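PDB 5TP4: amidase, hydantoinase/carbamoylase family from Burkholderia ambifaria, which probably hydrolyses the carbon-nitrogen bond of N-carbamoyl-L-amino acids as a zinc-dependent amidase of the peptidase M20 family. Local coordinates for residues B[41-51]-B[135-143]. Residues are numbered along the deposited sequence; the frame is centred on the assembly and turned at random.
With EDO (1,2-ethanediol), chain C.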
ATOM      1  N   LEU B  41      23.443  -7.603 -18.156  1.00 14.29           N
ATOM      2  CA  LEU B  41      22.422  -6.745 -18.754  1.00 12.33           C
ATOM      3  C   LEU B  41      22.689  -6.557 -20.243  1.00 12.45           C
ATOM      4  O   LEU B  41      23.833  -6.387 -20.674  1.00 14.98           O
ATOM      5  CB  LEU B  41      22.391  -5.392 -18.024  1.00 16.65           C
ATOM      6  CG  LEU B  41      21.672  -5.464 -16.674  1.00 20.38           C
ATOM      7  CD1 LEU B  41      21.988  -4.257 -15.807  1.00 25.35           C
ATOM      8  CD2 LEU B  41      20.186  -5.560 -16.912  1.00 22.01           C
ATOM      9  N   ALA B  42      21.615  -6.594 -21.035  1.00 13.51           N
ATOM     10  CA  ALA B  42      21.733  -6.587 -22.486  1.00 13.16           C
ATOM     11  C   ALA B  42      22.686  -5.507 -22.994  1.00 13.12           C
ATOM     12  O   ALA B  42      22.581  -4.328 -22.633  1.00 13.89           O
ATOM     13  CB  ALA B  42      20.337  -6.402 -23.093  1.00 14.25           C
ATOM     14  N   LEU B  43      23.632  -5.929 -23.821  1.00 13.20           N
ATOM     15  CA  LEU B  43      24.574  -5.079 -24.557  1.00 12.02           C
ATOM     16  C   LEU B  43      25.573  -4.338 -23.675  1.00 17.80           C
ATOM     17  O   LEU B  43      26.265  -3.441 -24.169  1.00 20.77           O
ATOM     18  CB  LEU B  43      23.838  -4.079 -25.468  1.00 12.31           C
ATOM     19  CG  LEU B  43      22.805  -4.811 -26.347  1.00 13.44           C
ATOM     20  CD1 LEU B  43      22.096  -3.826 -27.304  1.00 14.22           C
ATOM     21  CD2 LEU B  43      23.418  -5.958 -27.155  1.00 13.29           C
ATOM     22  N   THR B  44      25.695  -4.700 -22.400  1.00 16.05           N
ATOM     23  CA  THR B  44      26.810  -4.245 -21.601  1.00 15.18           C
ATOM     24  C   THR B  44      28.033  -5.094 -21.915  1.00 14.87           C
ATOM     25  O   THR B  44      27.946  -6.092 -22.627  1.00 14.22           O
ATOM     26  CB  THR B  44      26.496  -4.328 -20.108  1.00 15.34           C
ATOM     27  OG1 THR B  44      26.211  -5.692 -19.759  1.00 17.47           O
ATOM     28  CG2 THR B  44      25.309  -3.430 -19.754  1.00 16.57           C
ATOM     29  N   ASP B  45      29.187  -4.666 -21.378  1.00 17.56           N
ATOM     30  CA  ASP B  45      30.427  -5.426 -21.546  1.00 20.78           C
ATOM     31  C   ASP B  45      30.263  -6.887 -21.127  1.00 18.36           C
ATOM     32  O   ASP B  45      30.720  -7.792 -21.833  1.00 14.39           O
ATOM     33  CB  ASP B  45      31.565  -4.783 -20.754  1.00 16.47           C
ATOM     34  CG  ASP B  45      32.105  -3.517 -21.399  1.00 24.26           C
ATOM     35  OD1 ASP B  45      31.834  -3.262 -22.591  1.00 26.94           O
ATOM     36  OD2 ASP B  45      32.830  -2.770 -20.708  1.00 29.30           O
ATOM     37  N   ASP B  46      29.595  -7.152 -19.992  1.00 18.08           N
ATOM     38  CA  ASP B  46      29.434  -8.548 -19.580  1.00 13.33           C
ATOM     39  C   ASP B  46      28.487  -9.322 -20.485  1.00 13.04           C
ATOM     40  O   ASP B  46      28.703 -10.521 -20.704  1.00 12.95           O
ATOM     41  CB  ASP B  46      28.984  -8.636 -18.116  1.00 15.95           C
ATOM     42  CG  ASP B  46      30.149  -8.470 -17.160  1.00 25.78           C
ATOM     43  OD1 ASP B  46      31.286  -8.865 -17.546  1.00 20.55           O
ATOM     44  OD2 ASP B  46      29.950  -7.943 -16.038  1.00 24.70           O
ATOM     45  N   ASP B  47      27.449  -8.675 -21.046  1.00 15.50           N
ATOM     46  CA  ASP B  47      26.668  -9.344 -22.092  1.00 14.86           C
ATOM     47  C   ASP B  47      27.546  -9.683 -23.293  1.00 10.70           C
ATOM     48  O   ASP B  47      27.512 -10.810 -23.800  1.00 10.10           O
ATOM     49  CB  ASP B  47      25.479  -8.469 -22.515  1.00 12.53           C
ATOM     50  CG  ASP B  47      24.466  -9.205 -23.417  1.00 14.19           C
ATOM     51  OD1 ASP B  47      24.161 -10.401 -23.189  1.00 14.69           O
ATOM     52  OD2 ASP B  47      23.933  -8.547 -24.365  1.00 13.80           O
ATOM     53  N   ARG B  48      28.396  -8.739 -23.727  1.00 12.93           N
ATOM     54  CA  ARG B  48      29.286  -9.030 -24.843  1.00 11.39           C
ATOM     55  C   ARG B  48      30.221 -10.193 -24.515  1.00 11.31           C
ATOM     56  O   ARG B  48      30.493 -11.039 -25.376  1.00 12.75           O
ATOM     57  CB  ARG B  48      30.069  -7.763 -25.212  1.00 14.62           C
ATOM     58  CG  ARG B  48      31.036  -7.916 -26.364  1.00 18.34           C
ATOM     59  CD  ARG B  48      32.452  -8.019 -25.867  1.00 19.34           C
ATOM     60  NE  ARG B  48      32.850  -6.864 -25.051  1.00 20.90           N
ATOM     61  CZ  ARG B  48      33.911  -6.857 -24.255  1.00 22.55           C
ATOM     62  NH1 ARG B  48      34.685  -7.926 -24.178  1.00 22.86           N
ATOM     63  NH2 ARG B  48      34.203  -5.782 -23.536  1.00 21.62           N
ATOM     64  N   ARG B  49      30.722 -10.263 -23.270  1.00 11.76           N
ATOM     65  CA  ARG B  49      31.628 -11.355 -22.912  1.00 12.25           C
ATOM     66  C   ARG B  49      30.911 -12.693 -22.961  1.00 12.85           C
ATOM     67  O   ARG B  49      31.495 -13.695 -23.388  1.00 17.06           O
ATOM     68  CB  ARG B  49      32.254 -11.119 -21.517  1.00 12.51           C
ATOM     69  CG  ARG B  49      33.208  -9.926 -21.485  1.00 13.57           C
ATOM     70  CD  ARG B  49      33.658  -9.509 -20.086  1.00 14.43           C
ATOM     71  NE  ARG B  49      34.478  -8.308 -20.205  1.00 15.50           N
ATOM     72  CZ  ARG B  49      34.249  -7.181 -19.550  1.00 19.90           C
ATOM     73  NH1 ARG B  49      33.231  -7.126 -18.688  1.00 22.29           N
ATOM     74  NH2 ARG B  49      35.035  -6.125 -19.744  1.00 18.59           N
ATOM     75  N   GLY B  50      29.637 -12.725 -22.556  1.00 10.39           N
ATOM     76  CA  GLY B  50      28.870 -13.966 -22.633  1.00 10.29           C
ATOM     77  C   GLY B  50      28.549 -14.355 -24.064  1.00 11.72           C
ATOM     78  O   GLY B  50      28.662 -15.526 -24.442  1.00 10.84           O
ATOM     79  N   ARG B  51      28.128 -13.380 -24.872  1.00 12.50           N
ATOM     80  CA  ARG B  51      27.906 -13.625 -26.297  1.00  9.50           C
ATOM     81  C   ARG B  51      29.165 -14.178 -26.948  1.00 15.78           C
ATOM     82  O   ARG B  51      29.107 -15.150 -27.714  1.00 12.62           O
ATOM     83  CB  ARG B  51      27.508 -12.317 -26.983  1.00 13.29           C
ATOM     84  CG  ARG B  51      26.140 -11.776 -26.643  1.00 10.97           C
ATOM     85  CD  ARG B  51      26.076 -10.246 -26.988  1.00 14.72           C
ATOM     86  NE  ARG B  51      24.688  -9.808 -27.077  1.00 14.57           N
ATOM     87  CZ  ARG B  51      23.994  -9.772 -28.217  1.00 18.70           C
ATOM     88  NH1 ARG B  51      24.575 -10.112 -29.365  1.00 14.27           N
ATOM     89  NH2 ARG B  51      22.722  -9.403 -28.211  1.00 14.66           N
ATOM     90  N   THR B 135      18.453 -10.700 -28.606  1.00 11.30           N
ATOM     91  CA  THR B 135      18.834  -9.480 -27.897  1.00 12.01           C
ATOM     92  C   THR B 135      17.769  -9.035 -26.904  1.00 11.24           C
ATOM     93  O   THR B 135      16.574  -9.026 -27.215  1.00 11.36           O
ATOM     94  CB  THR B 135      19.074  -8.353 -28.909  1.00 11.96           C
ATOM     95  OG1 THR B 135      20.177  -8.703 -29.746  1.00 12.72           O
ATOM     96  CG2 THR B 135      19.343  -7.024 -28.205  1.00 13.48           C
ATOM     97  N   ASN B 136      18.222  -8.612 -25.710  1.00 11.47           N
ATOM     98  CA  ASN B 136      17.375  -7.908 -24.733  1.00 11.89           C
ATOM     99  C   ASN B 136      16.038  -8.617 -24.505  1.00 13.36           C
ATOM    100  O   ASN B 136      14.965  -8.002 -24.545  1.00 11.46           O
ATOM    101  CB  ASN B 136      17.129  -6.463 -25.168  1.00 12.34           C
ATOM    102  CG  ASN B 136      16.617  -5.573 -24.033  1.00 17.30           C
ATOM    103  OD1 ASN B 136      17.390  -5.146 -23.181  1.00 16.90           O
ATOM    104  ND2 ASN B 136      15.324  -5.252 -24.050  1.00 17.09           N
ATOM    105  N   GLU B 137      16.101  -9.920 -24.226  1.00 15.13           N
ATOM    106  CA  GLU B 137      14.870 -10.615 -23.859  1.00 11.86           C
ATOM    107  C   GLU B 137      14.293 -10.072 -22.553  1.00 12.32           C
ATOM    108  O   GLU B 137      13.070 -10.024 -22.386  1.00 11.35           O
ATOM    109  CB  GLU B 137      15.132 -12.127 -23.743  1.00  8.82           C
ATOM    110  CG  GLU B 137      13.884 -12.969 -23.360  1.00 11.13           C
ATOM    111  CD  GLU B 137      13.566 -12.960 -21.870  1.00 16.64           C
ATOM    112  OE1 GLU B 137      14.406 -12.506 -21.072  1.00 13.91           O
ATOM    113  OE2 GLU B 137      12.465 -13.408 -21.490  1.00 19.75           O
ATOM    114  N   GLU B 138      15.153  -9.647 -21.622  1.00 10.78           N
ATOM    115  CA  GLU B 138      14.686  -9.372 -20.270  1.00 12.82           C
ATOM    116  C   GLU B 138      13.905  -8.069 -20.118  1.00 13.44           C
ATOM    117  O   GLU B 138      13.184  -7.924 -19.128  1.00 14.76           O
ATOM    118  CB  GLU B 138      15.874  -9.369 -19.311  1.00 15.25           C
ATOM    119  CG  GLU B 138      16.445 -10.762 -19.082  1.00 14.16           C
ATOM    120  CD  GLU B 138      15.567 -11.656 -18.192  1.00 22.03           C
ATOM    121  OE1 GLU B 138      14.480 -11.220 -17.736  1.00 19.65           O
ATOM    122  OE2 GLU B 138      15.988 -12.806 -17.921  1.00 22.51           O
ATOM    123  N   GLY B 139      14.038  -7.116 -21.040  1.00 15.76           N
ATOM    124  CA  GLY B 139      13.337  -5.853 -20.883  1.00 15.30           C
ATOM    125  C   GLY B 139      13.755  -5.017 -19.683  1.00 19.48           C
ATOM    126  O   GLY B 139      12.966  -4.196 -19.200  1.00 20.20           O
ATOM    127  N   ALA B 140      14.974  -5.205 -19.179  1.00 19.62           N
ATOM    128  CA  ALA B 140      15.442  -4.471 -18.004  1.00 14.86           C
ATOM    129  C   ALA B 140      16.185  -3.196 -18.401  1.00 21.84           C
ATOM    130  O   ALA B 140      15.832  -2.093 -17.961  1.00 20.83           O
ATOM    131  CB  ALA B 140      16.344  -5.375 -17.147  1.00 18.62           C
ATOM    132  N   ARG B 141      17.234  -3.330 -19.218  1.00 18.41           N
ATOM    133  CA  ARG B 141      17.983  -2.150 -19.635  1.00 19.33           C
ATOM    134  C   ARG B 141      17.213  -1.342 -20.662  1.00 19.36           C
ATOM    135  O   ARG B 141      17.172  -0.110 -20.581  1.00 19.53           O
ATOM    136  CB  ARG B 141      19.344  -2.549 -20.194  1.00 15.09           C
ATOM    137  CG  ARG B 141      20.153  -1.335 -20.636  1.00 20.87           C
ATOM    138  CD  ARG B 141      21.546  -1.688 -21.043  1.00 19.75           C
ATOM    139  NE  ARG B 141      22.232  -0.484 -21.515  1.00 22.71           N
ATOM    140  CZ  ARG B 141      23.321  -0.491 -22.276  1.00 22.43           C
ATOM    141  NH1 ARG B 141      23.859  -1.648 -22.651  1.00 18.17           N
ATOM    142  NH2 ARG B 141      23.859   0.656 -22.667  1.00 24.75           N
ATOM    143  N   PHE B 142      16.600  -2.017 -21.628  1.00 17.51           N
ATOM    144  CA  PHE B 142      15.784  -1.391 -22.657  1.00 18.31           C
ATOM    145  C   PHE B 142      14.393  -2.002 -22.624  1.00 18.09           C
ATOM    146  O   PHE B 142      14.232  -3.180 -22.312  1.00 18.13           O
ATOM    147  CB  PHE B 142      16.386  -1.595 -24.054  1.00 13.73           C
ATOM    148  CG  PHE B 142      17.788  -1.025 -24.219  1.00 15.61           C
ATOM    149  CD1 PHE B 142      17.975   0.329 -24.491  1.00 18.40           C
ATOM    150  CD2 PHE B 142      18.908  -1.854 -24.141  1.00 17.69           C
ATOM    151  CE1 PHE B 142      19.271   0.853 -24.665  1.00 19.44           C
ATOM    152  CE2 PHE B 142      20.184  -1.342 -24.306  1.00 23.00           C
ATOM    153  CZ  PHE B 142      20.369   0.013 -24.571  1.00 21.95           C
ATOM    154  N   ALA B 143      13.387  -1.200 -22.991  1.00 21.02           N
ATOM    155  CA  ALA B 143      12.054  -1.728 -23.201  1.00 19.64           C
ATOM    156  C   ALA B 143      11.817  -1.966 -24.687  1.00 21.27           C
ATOM    157  O   ALA B 143      12.318  -1.213 -25.527  1.00 21.70           O
ATOM    158  CB  ALA B 143      10.996  -0.757 -22.664  1.00 20.38           C
TER
HETATM  159  C1  EDO C 508      33.207 -11.071 -16.210  1.00 36.90           C
HETATM  160  O1  EDO C 508      33.648  -9.713 -16.066  1.00 45.32           O
HETATM  161  C2  EDO C 508      33.203 -11.753 -14.845  1.00 26.14           C
HETATM  162  O2  EDO C 508      32.375 -10.980 -13.980  1.00 29.64           O
HETATM  163  O   HOH W   1      21.251  -8.927 -25.438  1.00 12.83           O
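Ala42 and Asn136 bring the two backbones together, their CA atoms 5.1 Å apart, where the type II beta turn Leu41-Thr44 ahead of helix 45-60 meets the irregular loop after strand 129-133. The methyl of Ala42 rests against the Asn136 amide, 3.2 Å from OD1, while Asn136 ND2 bonds back to Phe142 O. Arg141 reaches the turn with an extended side chain, CG anti to its own nitrogen (chi1 -180°). Its NH1 donates to Ala42 O (3.0 Å, N-H...O angle 155°), nearly in both the guanidinium and the carbonyl planes. Phe142 CZ lies 3.6 Å above one face of this guanidinium, near its rim, and NE forms a salt bridge with Asp166. Leu43 CD1 approaches Phe142 CE2 at 4.3 Å, both side chains also packing on Leu172 of helix 172-179.

Asp47 OD2 accepts from Leu43 N (2.7 Å) and, in a salt bridge, from Arg51 NE (3.1 Å), on opposite faces of its carboxylate. Arg51 NH1 bonds to Gly71 O, and NH2 donates to Thr135 OG1 (3.1 Å), a less surely placed hydroxyl that also bonds to Val70 O. Water 1 connects Asp47 OD2 and Arg51 NH2 to Asn136 N. Thr44, at the N-cap, accepts a weak capping bond from Asp47 N and donates to Leu41 O. The turn before helix 45-60 thus packs against the M20-family metal-site loop carrying Glu137 and Glu138, zinc ligands seen crystallographically in this protein.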